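Local coordinates for CAG pathogenicity island protein 13 (Helicobacter pylori, PDB 2G3V) that is of unknown molecular function but is encoded in the cag pathogenicity island, which specifies a type IV secretion system, at residues Val82-Lys87 with Ser141-Tyr146; Lys46-Phe51 with Gly120-Phe125. All blocks are in the same frame, centred on the assembly; numbering follows the deposited sequence.

Contact 1: residues Val82-Lys87 with Ser141-Tyr146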
loop_
_atom_site.group_PDB
_atom_site.type_symbol
_atom_site.label_atom_id
_atom_site.label_comp_id
_atom_site.label_asym_id
_atom_site.label_seq_id
_atom_site.Cartn_x
_atom_site.Cartn_y
_atom_site.Cartn_z
ATOM N N VAL A 82 -9.054 9.932 -16.762
ATOM C CA VAL A 82 -9.488 9.813 -15.378
ATOM C C VAL A 82 -10.222 8.513 -15.095
ATOM O O VAL A 82 -10.242 8.032 -13.959
ATOM C CB VAL A 82 -10.413 10.973 -14.999
ATOM C CG1 VAL A 82 -9.660 12.273 -15.079
ATOM C CG2 VAL A 82 -11.634 10.990 -15.919
ATOM N N ASP A 83 -10.825 7.951 -16.129
ATOM C CA ASP A 83 -11.579 6.715 -15.995
ATOM C C ASP A 83 -10.750 5.520 -15.520
ATOM O O ASP A 83 -11.246 4.671 -14.761
ATOM C CB ASP A 83 -12.281 6.393 -17.328
ATOM C CG ASP A 83 -11.432 6.754 -18.552
ATOM O OD1 ASP A 83 -10.611 5.908 -18.977
ATOM O OD2 ASP A 83 -11.586 7.888 -19.080
ATOM N N LYS A 84 -9.492 5.456 -15.952
ATOM C CA LYS A 84 -8.622 4.352 -15.565
ATOM C C LYS A 84 -8.024 4.605 -14.178
ATOM O O LYS A 84 -7.776 3.675 -13.403
ATOM C CB LYS A 84 -7.499 4.174 -16.599
ATOM C CG LYS A 84 -6.873 2.782 -16.607
ATOM C CD LYS A 84 -5.662 2.696 -17.512
ATOM C CE LYS A 84 -5.985 3.034 -18.963
ATOM N NZ LYS A 84 -6.900 2.046 -19.579
ATOM N N PHE A 85 -7.782 5.872 -13.869
ATOM C CA PHE A 85 -7.223 6.232 -12.574
ATOM C C PHE A 85 -8.233 5.927 -11.490
ATOM O O PHE A 85 -7.893 5.356 -10.458
ATOM C CB PHE A 85 -6.858 7.716 -12.540
ATOM C CG PHE A 85 -5.502 8.001 -13.075
ATOM C CD1 PHE A 85 -4.369 7.582 -12.377
ATOM C CD2 PHE A 85 -5.342 8.667 -14.277
ATOM C CE1 PHE A 85 -3.089 7.832 -12.873
ATOM C CE2 PHE A 85 -4.075 8.920 -14.777
ATOM C CZ PHE A 85 -2.940 8.501 -14.073
ATOM N N LYS A 86 -9.479 6.301 -11.749
ATOM C CA LYS A 86 -10.546 6.082 -10.791
ATOM C C LYS A 86 -10.655 4.597 -10.455
ATOM O O LYS A 86 -10.955 4.228 -9.317
ATOM C CB LYS A 86 -11.856 6.604 -11.374
ATOM C CG LYS A 86 -12.894 7.028 -10.339
ATOM C CD LYS A 86 -13.939 7.952 -10.967
ATOM C CE LYS A 86 -13.263 9.200 -11.538
ATOM N NZ LYS A 86 -14.197 10.191 -12.162
ATOM N N LYS A 87 -10.382 3.750 -11.445
ATOM C CA LYS A 87 -10.457 2.305 -11.271
ATOM C C LYS A 87 -9.506 1.772 -10.208
ATOM O O LYS A 87 -9.943 1.111 -9.264
ATOM C CB LYS A 87 -10.162 1.586 -12.593
ATOM C CG LYS A 87 -10.354 0.071 -12.524
ATOM C CD LYS A 87 -10.066 -0.619 -13.849
ATOM C CE LYS A 87 -10.243 -2.135 -13.714
ATOM N NZ LYS A 87 -10.063 -2.881 -15.000
ATOM N N SER A 141 0.995 1.041 -17.499
ATOM C CA SER A 141 1.187 -0.383 -17.221
ATOM C C SER A 141 1.099 -0.688 -15.731
ATOM O O SER A 141 0.678 -1.780 -15.339
ATOM C CB SER A 141 2.516 -0.884 -17.794
ATOM O OG SER A 141 3.605 -0.159 -17.269
ATOM N N GLN A 142 1.495 0.272 -14.901
ATOM C CA GLN A 142 1.424 0.072 -13.470
ATOM C C GLN A 142 -0.042 -0.076 -13.116
ATOM O O GLN A 142 -0.417 -0.953 -12.341
ATOM C CB GLN A 142 2.039 1.264 -12.729
ATOM C CG GLN A 142 2.328 0.993 -11.247
ATOM C CD GLN A 142 3.013 2.153 -10.552
ATOM O OE1 GLN A 142 2.424 3.222 -10.378
ATOM N NE2 GLN A 142 4.268 1.951 -10.146
ATOM N N ILE A 143 -0.877 0.773 -13.709
ATOM C CA ILE A 143 -2.318 0.744 -13.454
ATOM C C ILE A 143 -2.895 -0.585 -13.952
ATOM O O ILE A 143 -3.700 -1.214 -13.280
ATOM C CB ILE A 143 -3.016 1.936 -14.158
ATOM C CG1 ILE A 143 -2.573 3.249 -13.506
ATOM C CG2 ILE A 143 -4.521 1.772 -14.120
ATOM C CD1 ILE A 143 -3.178 4.492 -14.142
ATOM N N GLU A 144 -2.469 -1.010 -15.133
ATOM C CA GLU A 144 -2.938 -2.270 -15.700
ATOM C C GLU A 144 -2.533 -3.438 -14.793
ATOM O O GLU A 144 -3.359 -4.280 -14.429
ATOM C CB GLU A 144 -2.335 -2.467 -17.093
ATOM C CG GLU A 144 -3.176 -3.361 -18.004
ATOM C CD GLU A 144 -4.581 -2.797 -18.236
ATOM O OE1 GLU A 144 -4.698 -1.670 -18.781
ATOM O OE2 GLU A 144 -5.569 -3.474 -17.869
ATOM N N LEU A 145 -1.255 -3.470 -14.424
ATOM C CA LEU A 145 -0.722 -4.510 -13.554
ATOM C C LEU A 145 -1.522 -4.600 -12.260
ATOM O O LEU A 145 -2.004 -5.668 -11.897
ATOM C CB LEU A 145 0.755 -4.225 -13.242
ATOM C CG LEU A 145 1.543 -5.334 -12.530
ATOM C CD1 LEU A 145 1.741 -6.532 -13.461
ATOM C CD2 LEU A 145 2.872 -4.793 -12.095
ATOM N N TYR A 146 -1.668 -3.472 -11.571
ATOM C CA TYR A 146 -2.409 -3.449 -10.311
ATOM C C TYR A 146 -3.820 -3.975 -10.504
ATOM O O TYR A 146 -4.319 -4.775 -9.705
ATOM C CB TYR A 146 -2.472 -2.019 -9.741
ATOM C CG TYR A 146 -1.356 -1.690 -8.764
ATOM C CD1 TYR A 146 -1.612 -1.563 -7.399
ATOM C CD2 TYR A 146 -0.038 -1.538 -9.207
ATOM C CE1 TYR A 146 -0.578 -1.291 -6.488
ATOM C CE2 TYR A 146 0.997 -1.273 -8.319
ATOM C CZ TYR A 146 0.725 -1.149 -6.961
ATOM O OH TYR A 146 1.752 -0.880 -6.094
#

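Contact 2: residues Lys46-Phe51 with Gly120-Phe125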
loop_
_atom_site.group_PDB
_atom_site.type_symbol
_atom_site.label_atom_id
_atom_site.label_comp_id
_atom_site.label_asym_id
_atom_site.label_seq_id
_atom_site.Cartn_x
_atom_site.Cartn_y
_atom_site.Cartn_z
ATOM N N LYS A 46 -4.198 5.036 6.952
ATOM C CA LYS A 46 -5.505 5.702 7.031
ATOM C C LYS A 46 -5.565 6.949 6.154
ATOM O O LYS A 46 -6.563 7.207 5.499
ATOM C CB LYS A 46 -5.807 6.083 8.489
ATOM C CG LYS A 46 -7.081 6.851 8.676
ATOM C CD LYS A 46 -8.279 5.985 8.392
ATOM C CE LYS A 46 -9.561 6.747 8.684
ATOM N NZ LYS A 46 -10.796 5.950 8.470
ATOM N N THR A 47 -4.493 7.733 6.165
ATOM C CA THR A 47 -4.432 8.936 5.345
ATOM C C THR A 47 -4.527 8.558 3.858
ATOM O O THR A 47 -5.202 9.226 3.085
ATOM C CB THR A 47 -3.123 9.696 5.623
ATOM O OG1 THR A 47 -3.022 9.899 7.035
ATOM C CG2 THR A 47 -3.098 11.056 4.907
HETATM N N MSE A 48 -3.861 7.483 3.459
HETATM C CA MSE A 48 -3.900 7.071 2.060
HETATM C C MSE A 48 -5.284 6.522 1.715
HETATM O O MSE A 48 -5.873 6.839 0.662
HETATM C CB MSE A 48 -2.823 6.013 1.780
HETATM C CG MSE A 48 -1.408 6.512 2.016
HETATM SE SE MSE A 48 -0.065 5.312 1.374
HETATM C CE MSE A 48 0.060 4.105 2.861
ATOM N N HIS A 49 -5.812 5.695 2.606
ATOM C CA HIS A 49 -7.129 5.113 2.403
ATOM C C HIS A 49 -8.201 6.168 2.146
ATOM O O HIS A 49 -9.098 5.961 1.331
ATOM C CB HIS A 49 -7.524 4.260 3.610
ATOM C CG HIS A 49 -8.956 3.821 3.595
ATOM N ND1 HIS A 49 -9.993 4.647 3.973
ATOM C CD2 HIS A 49 -9.528 2.657 3.206
ATOM C CE1 HIS A 49 -11.141 4.010 3.821
ATOM N NE2 HIS A 49 -10.888 2.800 3.355
ATOM N N ASP A 50 -8.116 7.295 2.844
ATOM C CA ASP A 50 -9.092 8.358 2.644
ATOM C C ASP A 50 -8.817 9.066 1.325
ATOM O O ASP A 50 -9.744 9.470 0.627
ATOM C CB ASP A 50 -9.045 9.360 3.809
ATOM C CG ASP A 50 -9.323 8.695 5.168
ATOM O OD1 ASP A 50 -10.260 7.853 5.240
ATOM O OD2 ASP A 50 -8.620 9.012 6.164
ATOM N N PHE A 51 -7.538 9.200 0.987
ATOM C CA PHE A 51 -7.115 9.856 -0.241
ATOM C C PHE A 51 -7.662 9.063 -1.406
ATOM O O PHE A 51 -8.292 9.612 -2.314
ATOM C CB PHE A 51 -5.593 9.899 -0.315
ATOM C CG PHE A 51 -5.056 10.452 -1.603
ATOM C CD1 PHE A 51 -5.146 11.808 -1.885
ATOM C CD2 PHE A 51 -4.448 9.610 -2.530
ATOM C CE1 PHE A 51 -4.634 12.328 -3.073
ATOM C CE2 PHE A 51 -3.931 10.111 -3.722
ATOM C CZ PHE A 51 -4.026 11.481 -3.991
ATOM N N GLY A 120 4.799 0.054 0.527
ATOM C CA GLY A 120 5.254 0.124 -0.853
ATOM C C GLY A 120 4.213 -0.230 -1.908
ATOM O O GLY A 120 4.382 0.058 -3.095
ATOM N N ILE A 121 3.125 -0.856 -1.492
ATOM C CA ILE A 121 2.081 -1.199 -2.435
ATOM C C ILE A 121 1.254 0.023 -2.803
ATOM O O ILE A 121 0.771 0.139 -3.925
ATOM C CB ILE A 121 1.153 -2.265 -1.844
ATOM C CG1 ILE A 121 1.923 -3.574 -1.711
ATOM C CG2 ILE A 121 -0.100 -2.431 -2.709
ATOM C CD1 ILE A 121 1.137 -4.662 -1.033
ATOM N N PHE A 122 1.124 0.951 -1.863
ATOM C CA PHE A 122 0.289 2.124 -2.075
ATOM C C PHE A 122 0.991 3.416 -2.461
ATOM O O PHE A 122 0.383 4.270 -3.101
ATOM C CB PHE A 122 -0.566 2.342 -0.825
ATOM C CG PHE A 122 -1.203 1.079 -0.307
ATOM C CD1 PHE A 122 -2.288 0.510 -0.960
ATOM C CD2 PHE A 122 -0.652 0.405 0.784
ATOM C CE1 PHE A 122 -2.813 -0.718 -0.547
ATOM C CE2 PHE A 122 -1.170 -0.831 1.208
ATOM C CZ PHE A 122 -2.248 -1.391 0.538
ATOM N N LEU A 123 2.258 3.555 -2.082
ATOM C CA LEU A 123 3.036 4.765 -2.371
ATOM C C LEU A 123 3.066 5.281 -3.825
ATOM O O LEU A 123 2.989 6.482 -4.055
ATOM C CB LEU A 123 4.470 4.583 -1.851
ATOM C CG LEU A 123 4.785 5.063 -0.422
ATOM C CD1 LEU A 123 3.545 5.081 0.423
ATOM C CD2 LEU A 123 5.853 4.163 0.209
ATOM N N PRO A 124 3.175 4.384 -4.820
ATOM C CA PRO A 124 3.212 4.761 -6.249
ATOM C C PRO A 124 1.977 5.526 -6.745
ATOM O O PRO A 124 2.004 6.168 -7.793
ATOM C CB PRO A 124 3.348 3.414 -6.959
ATOM C CG PRO A 124 4.100 2.603 -5.980
ATOM C CD PRO A 124 3.427 2.940 -4.669
ATOM N N PHE A 125 0.890 5.434 -5.990
ATOM C CA PHE A 125 -0.347 6.110 -6.346
ATOM C C PHE A 125 -0.704 7.165 -5.312
ATOM O O PHE A 125 -1.775 7.752 -5.377
ATOM C CB PHE A 125 -1.497 5.100 -6.443
ATOM C CG PHE A 125 -1.380 4.145 -7.598
ATOM C CD1 PHE A 125 -1.573 4.582 -8.909
ATOM C CD2 PHE A 125 -1.056 2.808 -7.375
ATOM C CE1 PHE A 125 -1.438 3.698 -9.990
ATOM C CE2 PHE A 125 -0.918 1.907 -8.444
ATOM C CZ PHE A 125 -1.108 2.352 -9.758
#

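Contact 1: residues Val82-Lys87 with Ser141-Tyr146
The helical segments Val82-Lys87 and Ser141-Tyr146 pass each other at 42° with their axes 10.2 Å apart, and Phe85 and Ile143 come nearest through their CA atoms. This is helix-helix packing in an all-helical protein, joining the first turns of helix 82-105 to the middle of helix 136-149, and it illustrates how one branched side chain can serve two neighbours on the facing helix. Ile143 points into the interface and divides its branches between consecutive residues. Its CG1 stands anti to the carbonyl carbon (chi1 -67°), which carries CD1 toward Phe85 while CG2 turns to Lys84. The lysine offers its aliphatic stem: CG lies 3.6 Å from Ile143 CG2, and CD is almost as near. Bends farther along the chain bring Lys84 NZ to 4.4 Å from Glu144 OE1, too long for a salt bridge, although opposite charges at this more exposed edge may still attract weakly. On the buried side Phe85 also packs on Leu66 of helix 59-69 and on Met139, so its ring links three helices. The CG1 branch makes a CH-pi contact: Ile143 CD1 sits 3.5 Å above the plane of the Phe85 ring, displaced toward the rim on the CE1 side.

Contact 2: residues Lys46-Phe51 with Gly120-Phe125
Met48, a selenomethionine in this crystal, reaches from helix 35-57 toward the loop Gly120-Phe125, whose last three residues form a 3-10 turn, and its selenium makes the tight part of the contact. Phe122 CB and Leu123 CD1 each lie 3.7 Å from Met48 SE, so the selenium touches apolar groups of consecutive residues in directions roughly at right angles. The chain runs extended through chi2 (-170°) and bends at chi3, so that SE, not the terminal CE, is the atom nearest Phe122 CB. Leu123 starts away from the helix, but its CD1 comes back to the selenium. One turn along the helix the packing is sparser. There Phe51 CE2 approaches Phe125 O at 3.6 Å, the oxygen lying at the edge of the ring and near its plane, and that oxygen is hydrogen-bonded to Tyr89 OH. Farther round, away from the loop, Lys46 and Thr47 are exposed and Asp50 partly so; Asp50 OD1 takes a weak bond from His49 ND1 and a long salt bridge from Lys46 NZ. The contact docks the loop between helices 82-105 and 128-133 onto helix 35-57, with Thr96 of helix 82-105 against Phe122 and Val65 and Tyr69 of helix 59-69 against Phe51.

How the contacts relate
Contacts 1 and 2 have centres about 14 Å apart and illustrate how separate packing sites merge into one core. Segments Ser141-Tyr146 and Gly120-Phe125 connect them directly: Tyr146 OH lies 2.6 Å from Ile121 O, a probable hydrogen bond, and the Tyr146 and Phe125 rings meet edge-to-face. Gln142 also packs on Pro124 and Phe125, while Ile143 touches Phe125. Tyr146 packs as well on an apolar side chain of the bound peptide. The two contacts alternate in sequence and touch in space. The centre of contact 2 lies about 5 Å from that of the chain and the centre of contact 1 about 15 Å, and helix 82-105 serves both, through Leu92 against Tyr146 and Phe125.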